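Local structure of Glp_546_48378_50642 (Giardia intestinalis, 2QVW) at residues M490-I498 against M532-S543; F300-Q310 against F323-F334. The protein cleaves double-stranded RNA into fragments of 21 to 23 base pairs that direct the destruction of matching RNAs in RNA interference. All blocks are in the same frame, centred on the assembly; numbering follows the deposited sequence.

How the interactions relate
From the N terminus, the chain first reaches interaction 2. Helix 295-306 and the loop after it meet the start of helix 330-356. The contact closes a short loop of 12 residues that contains strand 320-322. Interaction 1 comes much later. There helix 486-497 meets helix 528-542 and closes a loop of 33 residues, mostly helical, that includes helix 500-516. The two loops follow one another in series and neither nest nor cross. The centres of interactions 1 and 2 are about 38 Å apart. Helix 330-356 connects the two regions: its first turn belongs to interaction 2, and Arg352, Leu353, Cys355 and Leu356 near its end meet residues of 532-543.

Interaction 1 of 2, residues M490-I498 against M532-S543; sequences MFLERLRDI and MTHLARGLWLGS
The Phe491 ring and the Arg494 guanidinium are the flat groups that reach helix 528-542. Near the plane of the Phe491 ring, its edge meets the backbone at Met532 O and Leu535 C. The CD1 methyl of Leu539 approaches the ring obliquely, near CE1. CZ of Phe491 touches Ala536 CB at 3.5 Å. CG of Phe491 is anti to the backbone N (chi1 178°), which carries the ring across to the other helix. The ring is a knob in a hole formed by Met532, Leu535, Ala536 and Leu539. Beyond the pair it also meets the ring of Phe482.

The Arg494 guanidinium has Ile498 CG1 over the centre of one face, 3.9 Å above its plane. Ser543 OG lies at its edge, but no hydrogen bond joins them. Ser543 OG donates to Leu539 O (3.1 Å), in the carbonyl plane and on a lone pair, and Ser543 N donates to the same oxygen. A bound manganese ion lies about 5 Å from the Arg494 side chain.

Leu539 carries much of the remaining contact. Its CD1 lies 3.4 Å from Leu495 CD2, where the side chains run obliquely to one another. Ile498 meets Leu539 tip to tip, with CD1 of Ile498 also 3.4 Å from CD1 of Leu539. Leu495 CD1 touches Met532 SD at 4.0 Å. The side chains of Leu492 and Met532 cross at about a right angle, CD2 touching CG.

No hydrogen bond crosses between the segments. Helix 500-516 packs against the same apolar core: Met503 touches Ile498 and Trp506 touches Leu539. The short helical segments cross at 80°, with axes 11.4 Å apart. This is a steep knob-into-hole crossing of two helices in a mainly helical part of the chain.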
# COMPACT_ATOMS: atom_id res chain seq x y z
N MET A 490 28.41 -18.61 10.07
CA MET A 490 27.67 -19.25 11.15
C MET A 490 26.72 -20.29 10.61
O MET A 490 26.46 -21.32 11.25
CB MET A 490 26.89 -18.19 11.93
CG MET A 490 27.73 -17.41 12.91
SD MET A 490 27.19 -17.76 14.58
CE MET A 490 27.38 -19.56 14.62
N PHE A 491 26.20 -20.04 9.42
CA PHE A 491 25.28 -20.96 8.81
C PHE A 491 25.94 -22.30 8.56
O PHE A 491 25.50 -23.32 9.09
CB PHE A 491 24.75 -20.38 7.50
CG PHE A 491 23.82 -21.30 6.77
CD1 PHE A 491 22.68 -21.81 7.39
CD2 PHE A 491 24.08 -21.67 5.46
CE1 PHE A 491 21.83 -22.68 6.72
CE2 PHE A 491 23.24 -22.54 4.78
CZ PHE A 491 22.10 -23.04 5.41
N LEU A 492 27.01 -22.29 7.77
CA LEU A 492 27.74 -23.51 7.42
C LEU A 492 28.10 -24.31 8.66
O LEU A 492 28.05 -25.53 8.64
CB LEU A 492 29.00 -23.17 6.64
CG LEU A 492 28.79 -22.41 5.33
CD1 LEU A 492 30.15 -22.17 4.68
CD2 LEU A 492 27.87 -23.19 4.41
N GLU A 493 28.44 -23.61 9.73
CA GLU A 493 28.79 -24.29 10.97
C GLU A 493 27.60 -25.14 11.42
O GLU A 493 27.75 -26.30 11.78
CB GLU A 493 29.15 -23.29 12.06
CG GLU A 493 30.05 -23.88 13.14
CD GLU A 493 29.55 -25.22 13.70
OE1 GLU A 493 28.43 -25.27 14.25
OE2 GLU A 493 30.29 -26.23 13.58
N ARG A 494 26.41 -24.55 11.40
CA ARG A 494 25.22 -25.28 11.81
C ARG A 494 25.10 -26.59 11.04
O ARG A 494 24.89 -27.65 11.62
CB ARG A 494 23.97 -24.44 11.58
CG ARG A 494 22.68 -25.15 12.00
CD ARG A 494 22.66 -25.39 13.50
NE ARG A 494 22.01 -26.65 13.86
CZ ARG A 494 20.75 -26.96 13.61
NH1 ARG A 494 19.96 -26.11 12.97
NH2 ARG A 494 20.26 -28.14 13.99
N LEU A 495 25.23 -26.51 9.72
CA LEU A 495 25.14 -27.69 8.87
C LEU A 495 26.00 -28.82 9.40
O LEU A 495 25.63 -29.98 9.28
CB LEU A 495 25.56 -27.36 7.44
CG LEU A 495 24.63 -26.46 6.62
CD1 LEU A 495 25.17 -26.34 5.20
CD2 LEU A 495 23.23 -27.03 6.60
N ARG A 496 27.15 -28.49 9.96
CA ARG A 496 28.03 -29.51 10.50
C ARG A 496 27.30 -30.29 11.57
O ARG A 496 27.47 -31.49 11.70
CB ARG A 496 29.29 -28.89 11.12
CG ARG A 496 30.24 -28.29 10.12
CD ARG A 496 31.61 -28.09 10.74
NE ARG A 496 32.64 -28.06 9.70
CZ ARG A 496 32.80 -29.01 8.78
NH1 ARG A 496 31.99 -30.07 8.77
NH2 ARG A 496 33.75 -28.91 7.87
N ASP A 497 26.48 -29.59 12.35
CA ASP A 497 25.74 -30.24 13.41
C ASP A 497 24.57 -31.05 12.86
O ASP A 497 24.07 -31.96 13.53
CB ASP A 497 25.24 -29.19 14.41
CG ASP A 497 26.34 -28.25 14.86
OD1 ASP A 497 27.46 -28.73 15.13
OD2 ASP A 497 26.09 -27.02 14.97
N ILE A 498 24.14 -30.73 11.64
CA ILE A 498 23.03 -31.43 11.02
C ILE A 498 23.43 -32.76 10.39
O ILE A 498 24.36 -32.83 9.59
CB ILE A 498 22.35 -30.56 9.93
CG1 ILE A 498 21.76 -29.30 10.57
CG2 ILE A 498 21.25 -31.34 9.22
CD1 ILE A 498 21.18 -28.33 9.58
N MET A 532 23.67 -25.15 -1.77
CA MET A 532 23.78 -24.63 -0.42
C MET A 532 22.64 -23.68 -0.09
O MET A 532 22.07 -23.77 1.00
CB MET A 532 25.13 -23.92 -0.25
CG MET A 532 25.90 -24.34 1.00
SD MET A 532 25.97 -26.15 1.25
CE MET A 532 26.73 -26.71 -0.25
N THR A 533 22.30 -22.80 -1.02
CA THR A 533 21.21 -21.83 -0.80
C THR A 533 19.87 -22.50 -0.51
O THR A 533 19.18 -22.12 0.43
CB THR A 533 21.03 -20.88 -2.00
OG1 THR A 533 22.21 -20.11 -2.20
CG2 THR A 533 19.87 -19.94 -1.74
N HIS A 534 19.52 -23.50 -1.31
CA HIS A 534 18.25 -24.22 -1.15
C HIS A 534 18.14 -24.84 0.23
O HIS A 534 17.04 -25.07 0.72
CB HIS A 534 18.11 -25.31 -2.20
CG HIS A 534 17.93 -24.79 -3.59
ND1 HIS A 534 16.89 -23.94 -3.93
CD2 HIS A 534 18.65 -24.98 -4.72
CE1 HIS A 534 16.98 -23.64 -5.21
NE2 HIS A 534 18.04 -24.26 -5.71
N LEU A 535 19.28 -25.13 0.84
CA LEU A 535 19.28 -25.70 2.17
C LEU A 535 19.00 -24.53 3.10
O LEU A 535 18.11 -24.59 3.96
CB LEU A 535 20.63 -26.31 2.51
CG LEU A 535 21.07 -27.54 1.73
CD1 LEU A 535 22.42 -27.95 2.21
CD2 LEU A 535 20.08 -28.67 1.91
N ALA A 536 19.76 -23.45 2.90
CA ALA A 536 19.63 -22.24 3.69
C ALA A 536 18.17 -21.85 3.82
O ALA A 536 17.65 -21.78 4.93
CB ALA A 536 20.42 -21.11 3.05
N ARG A 537 17.52 -21.62 2.69
CA ARG A 537 16.11 -21.25 2.67
C ARG A 537 15.34 -22.24 3.54
O ARG A 537 14.77 -21.87 4.58
CB ARG A 537 15.56 -21.30 1.24
CG ARG A 537 16.32 -20.44 0.23
CD ARG A 537 15.71 -19.06 0.07
NE ARG A 537 16.40 -18.25 -0.94
CZ ARG A 537 16.58 -18.62 -2.21
NH1 ARG A 537 16.13 -19.79 -2.63
NH2 ARG A 537 17.19 -17.81 -3.05
N GLY A 538 15.35 -23.51 3.12
CA GLY A 538 14.69 -24.57 3.84
C GLY A 538 14.98 -24.62 5.32
O GLY A 538 14.07 -24.81 6.12
N LEU A 539 16.23 -24.46 5.71
CA LEU A 539 16.58 -24.47 7.12
C LEU A 539 16.12 -23.19 7.81
O LEU A 539 15.84 -23.19 9.01
CB LEU A 539 18.08 -24.61 7.31
CG LEU A 539 18.58 -26.04 7.41
CD1 LEU A 539 20.09 -26.06 7.37
CD2 LEU A 539 18.05 -26.66 8.70
N TRP A 540 16.07 -22.11 7.03
CA TRP A 540 15.64 -20.81 7.54
C TRP A 540 14.21 -20.93 8.03
O TRP A 540 13.95 -20.78 9.22
CB TRP A 540 15.75 -19.76 6.43
CG TRP A 540 15.20 -18.40 6.77
CD1 TRP A 540 14.03 -17.85 6.32
CD2 TRP A 540 15.78 -17.41 7.65
NE1 TRP A 540 13.84 -16.60 6.85
CE2 TRP A 540 14.90 -16.30 7.67
CE3 TRP A 540 16.96 -17.35 8.41
CZ2 TRP A 540 15.16 -15.14 8.43
CZ3 TRP A 540 17.22 -16.20 9.17
CH2 TRP A 540 16.32 -15.11 9.17
N LEU A 541 13.30 -21.26 7.12
CA LEU A 541 11.90 -21.39 7.49
C LEU A 541 11.50 -22.79 7.90
O LEU A 541 10.33 -23.07 8.12
CB LEU A 541 10.99 -20.96 6.34
CG LEU A 541 11.58 -20.36 5.05
CD1 LEU A 541 12.08 -21.47 4.14
CD2 LEU A 541 10.49 -19.58 4.34
N GLY A 542 12.48 -23.67 8.04
CA GLY A 542 12.17 -25.04 8.41
C GLY A 542 12.40 -25.43 9.86
O GLY A 542 11.55 -26.10 10.45
N SER A 543 13.53 -25.01 10.44
CA SER A 543 13.84 -25.37 11.81
C SER A 543 12.66 -25.23 12.78
O SER A 543 11.97 -24.20 12.84
CB SER A 543 15.05 -24.55 12.29
OG SER A 543 16.19 -24.90 11.52

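Interaction 2 of 2, residues F300-Q310 against F323-F334; sequences FAITAGLRLDQ and FGPFGVSHTDVF
The short segments of helices 295-306 and 330-356 cross at -75° with axes 8.2 Å apart, and Ala304 and His330 bring their CA atoms to 4.4 Å. Ala304 CB packs against His330 O and CB. Phe300 puts its ring edge against Val333, and Phe300 CE1 lies 3.6 Å from His330 CB. At the ring's NE2, His330 donates to Asp309 O (3.3 Å) in a nearly straight bond, 174° at the hydrogen. The acceptor lies in the imidazole plane, but the donor sits 42° above the carbonyl plane. Arg307 O also lies at the ring edge, 3.2 Å from His330 CD2. CG of His330 stands between its backbone N and carbonyl carbon, a torsion that goes with the ring reaching the 307-309 backbone. Ala304 O is at the edge of the Phe334 ring, 3.3 Å from CD1 of Phe334, and Leu308 CD2 approaches that ring obliquely. Ser329 is the N-cap of helix 330-356; its OG accepts from Asp332 N.

Phe334 also packs on Asp406 and Met407 of helix 404-417 and lies close to Glu338; Glu338 and Asp406 probably bind manganese. Helix 267-284 touches Ile302 and Leu306, while strand 320-322 leads into Phe323.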
# COMPACT_ATOMS: atom_id res chain seq x y z
N PHE A 300 -0.73 3.23 -6.56
CA PHE A 300 -0.33 4.06 -5.43
C PHE A 300 0.76 3.42 -4.60
O PHE A 300 1.62 4.09 -4.04
CB PHE A 300 -1.54 4.36 -4.55
CG PHE A 300 -1.21 5.12 -3.29
CD1 PHE A 300 -0.69 6.40 -3.36
CD2 PHE A 300 -1.40 4.53 -2.04
CE1 PHE A 300 -0.35 7.10 -2.20
CE2 PHE A 300 -1.07 5.22 -0.87
CZ PHE A 300 -0.54 6.50 -0.95
N ALA A 301 0.73 2.10 -4.52
CA ALA A 301 1.72 1.35 -3.76
C ALA A 301 3.08 1.52 -4.41
O ALA A 301 4.09 1.65 -3.73
CB ALA A 301 1.34 -0.11 -3.72
N ILE A 302 3.09 1.49 -5.74
CA ILE A 302 4.31 1.64 -6.51
C ILE A 302 4.81 3.07 -6.48
O ILE A 302 6.00 3.33 -6.42
CB ILE A 302 4.10 1.19 -7.98
CG1 ILE A 302 4.08 -0.35 -8.05
CG2 ILE A 302 5.19 1.75 -8.88
CD1 ILE A 302 4.09 -0.91 -9.46
N THR A 303 3.87 4.01 -6.52
CA THR A 303 4.23 5.41 -6.49
C THR A 303 4.89 5.72 -5.16
O THR A 303 5.97 6.30 -5.11
CB THR A 303 3.01 6.30 -6.65
OG1 THR A 303 2.30 5.91 -7.83
CG2 THR A 303 3.43 7.74 -6.77
N ALA A 304 4.24 5.31 -4.08
CA ALA A 304 4.76 5.55 -2.74
C ALA A 304 6.13 4.93 -2.50
O ALA A 304 6.94 5.49 -1.77
CB ALA A 304 3.79 5.02 -1.72
N GLY A 305 6.37 3.78 -3.10
CA GLY A 305 7.64 3.12 -2.91
C GLY A 305 8.70 3.58 -3.87
O GLY A 305 9.89 3.39 -3.60
N LEU A 306 8.30 4.20 -4.98
CA LEU A 306 9.25 4.66 -5.99
C LEU A 306 9.37 6.18 -6.12
O LEU A 306 10.38 6.67 -6.61
CB LEU A 306 8.89 4.06 -7.34
CG LEU A 306 9.04 2.54 -7.40
CD1 LEU A 306 8.46 2.02 -8.67
CD2 LEU A 306 10.50 2.17 -7.29
N ARG A 307 8.35 6.91 -5.69
CA ARG A 307 8.39 8.36 -5.76
C ARG A 307 8.76 8.89 -4.39
O ARG A 307 7.92 9.31 -3.61
CB ARG A 307 7.04 8.92 -6.19
CG ARG A 307 6.77 8.75 -7.68
CD ARG A 307 7.89 9.38 -8.52
NE ARG A 307 8.06 10.80 -8.23
CZ ARG A 307 7.48 11.78 -8.92
NH1 ARG A 307 6.70 11.50 -9.95
NH2 ARG A 307 7.67 13.05 -8.56
N LEU A 308 10.06 8.84 -4.13
CA LEU A 308 10.62 9.27 -2.86
C LEU A 308 10.49 10.77 -2.59
O LEU A 308 10.58 11.21 -1.45
CB LEU A 308 12.09 8.84 -2.82
CG LEU A 308 12.33 7.42 -3.35
CD1 LEU A 308 13.79 7.07 -3.21
CD2 LEU A 308 11.50 6.41 -2.60
N ASP A 309 10.26 11.55 -3.65
CA ASP A 309 10.12 13.00 -3.53
C ASP A 309 8.66 13.39 -3.77
O ASP A 309 7.91 12.67 -4.42
CB ASP A 309 10.99 13.70 -4.56
CG ASP A 309 10.54 13.44 -5.97
OD1 ASP A 309 10.49 12.26 -6.38
OD2 ASP A 309 10.22 14.42 -6.68
N GLN A 310 8.29 14.55 -3.24
CA GLN A 310 6.93 15.05 -3.37
C GLN A 310 6.69 15.67 -4.75
O GLN A 310 7.62 15.90 -5.51
CB GLN A 310 6.69 16.10 -2.28
CG GLN A 310 7.85 17.06 -2.13
CD GLN A 310 7.65 18.05 -1.00
OE1 GLN A 310 7.35 17.66 0.14
NE2 GLN A 310 7.80 19.33 -1.29
N PHE A 323 -3.63 10.68 -3.34
CA PHE A 323 -3.47 10.53 -1.90
C PHE A 323 -4.09 9.23 -1.43
O PHE A 323 -5.14 8.80 -1.92
CB PHE A 323 -4.10 11.71 -1.15
CG PHE A 323 -5.52 12.01 -1.56
CD1 PHE A 323 -5.79 12.96 -2.55
CD2 PHE A 323 -6.59 11.38 -0.94
CE1 PHE A 323 -7.10 13.26 -2.91
CE2 PHE A 323 -7.90 11.67 -1.30
CZ PHE A 323 -8.16 12.62 -2.29
N GLY A 324 -3.43 8.59 -0.47
CA GLY A 324 -3.94 7.34 0.04
C GLY A 324 -5.14 7.54 0.94
O GLY A 324 -5.53 8.68 1.20
N PRO A 325 -5.76 6.45 1.43
CA PRO A 325 -6.92 6.61 2.30
C PRO A 325 -6.64 7.71 3.33
O PRO A 325 -5.50 7.93 3.72
CB PRO A 325 -7.06 5.23 2.93
CG PRO A 325 -6.64 4.32 1.81
CD PRO A 325 -5.41 5.02 1.26
N PHE A 326 -7.69 8.40 3.75
CA PHE A 326 -7.55 9.47 4.73
C PHE A 326 -6.65 10.59 4.22
O PHE A 326 -6.01 11.31 5.00
CB PHE A 326 -7.00 8.89 6.05
CG PHE A 326 -7.73 7.66 6.52
CD1 PHE A 326 -7.27 6.39 6.18
CD2 PHE A 326 -8.91 7.77 7.24
CE1 PHE A 326 -7.99 5.25 6.55
CE2 PHE A 326 -9.63 6.64 7.61
CZ PHE A 326 -9.16 5.38 7.26
N GLY A 327 -6.60 10.74 2.89
CA GLY A 327 -5.80 11.80 2.29
C GLY A 327 -4.34 11.85 2.70
O GLY A 327 -3.74 12.93 2.76
N VAL A 328 -3.77 10.68 2.95
CA VAL A 328 -2.37 10.57 3.35
C VAL A 328 -1.42 10.50 2.16
O VAL A 328 -1.52 9.62 1.32
CB VAL A 328 -2.15 9.32 4.23
CG1 VAL A 328 -0.78 9.37 4.89
CG2 VAL A 328 -3.25 9.21 5.28
N SER A 329 -0.48 11.43 2.11
CA SER A 329 0.49 11.49 1.02
C SER A 329 1.26 10.19 0.83
O SER A 329 1.43 9.42 1.77
CB SER A 329 1.48 12.64 1.26
OG SER A 329 2.81 12.17 1.28
N HIS A 330 1.73 9.97 -0.39
CA HIS A 330 2.49 8.78 -0.72
C HIS A 330 3.77 8.81 0.07
O HIS A 330 4.38 7.79 0.36
CB HIS A 330 2.82 8.76 -2.22
CG HIS A 330 3.60 9.95 -2.69
ND1 HIS A 330 3.06 11.22 -2.74
CD2 HIS A 330 4.87 10.07 -3.14
CE1 HIS A 330 3.96 12.06 -3.20
NE2 HIS A 330 5.07 11.39 -3.45
N THR A 331 4.18 10.03 0.41
CA THR A 331 5.39 10.26 1.18
C THR A 331 5.20 9.72 2.58
O THR A 331 6.02 8.95 3.08
CB THR A 331 5.69 11.76 1.24
OG1 THR A 331 6.29 12.17 0.00
CG2 THR A 331 6.60 12.09 2.40
N ASP A 332 4.11 10.14 3.21
CA ASP A 332 3.80 9.70 4.55
C ASP A 332 3.63 8.19 4.55
O ASP A 332 4.09 7.50 5.44
CB ASP A 332 2.52 10.36 5.05
CG ASP A 332 2.61 11.87 5.06
OD1 ASP A 332 3.68 12.39 5.45
OD2 ASP A 332 1.62 12.53 4.69
N VAL A 333 2.96 7.68 3.53
CA VAL A 333 2.77 6.25 3.45
C VAL A 333 4.11 5.54 3.50
O VAL A 333 4.27 4.59 4.24
CB VAL A 333 2.03 5.87 2.17
CG1 VAL A 333 1.85 4.38 2.12
CG2 VAL A 333 0.67 6.54 2.13
N PHE A 334 5.08 6.00 2.71
CA PHE A 334 6.41 5.38 2.72
C PHE A 334 6.95 5.46 4.13
O PHE A 334 7.52 4.51 4.65
CB PHE A 334 7.36 6.12 1.79
CG PHE A 334 8.76 5.54 1.75
CD1 PHE A 334 9.31 5.11 0.55
CD2 PHE A 334 9.53 5.44 2.91
CE1 PHE A 334 10.60 4.58 0.48
CE2 PHE A 334 10.82 4.92 2.86
CZ PHE A 334 11.35 4.49 1.64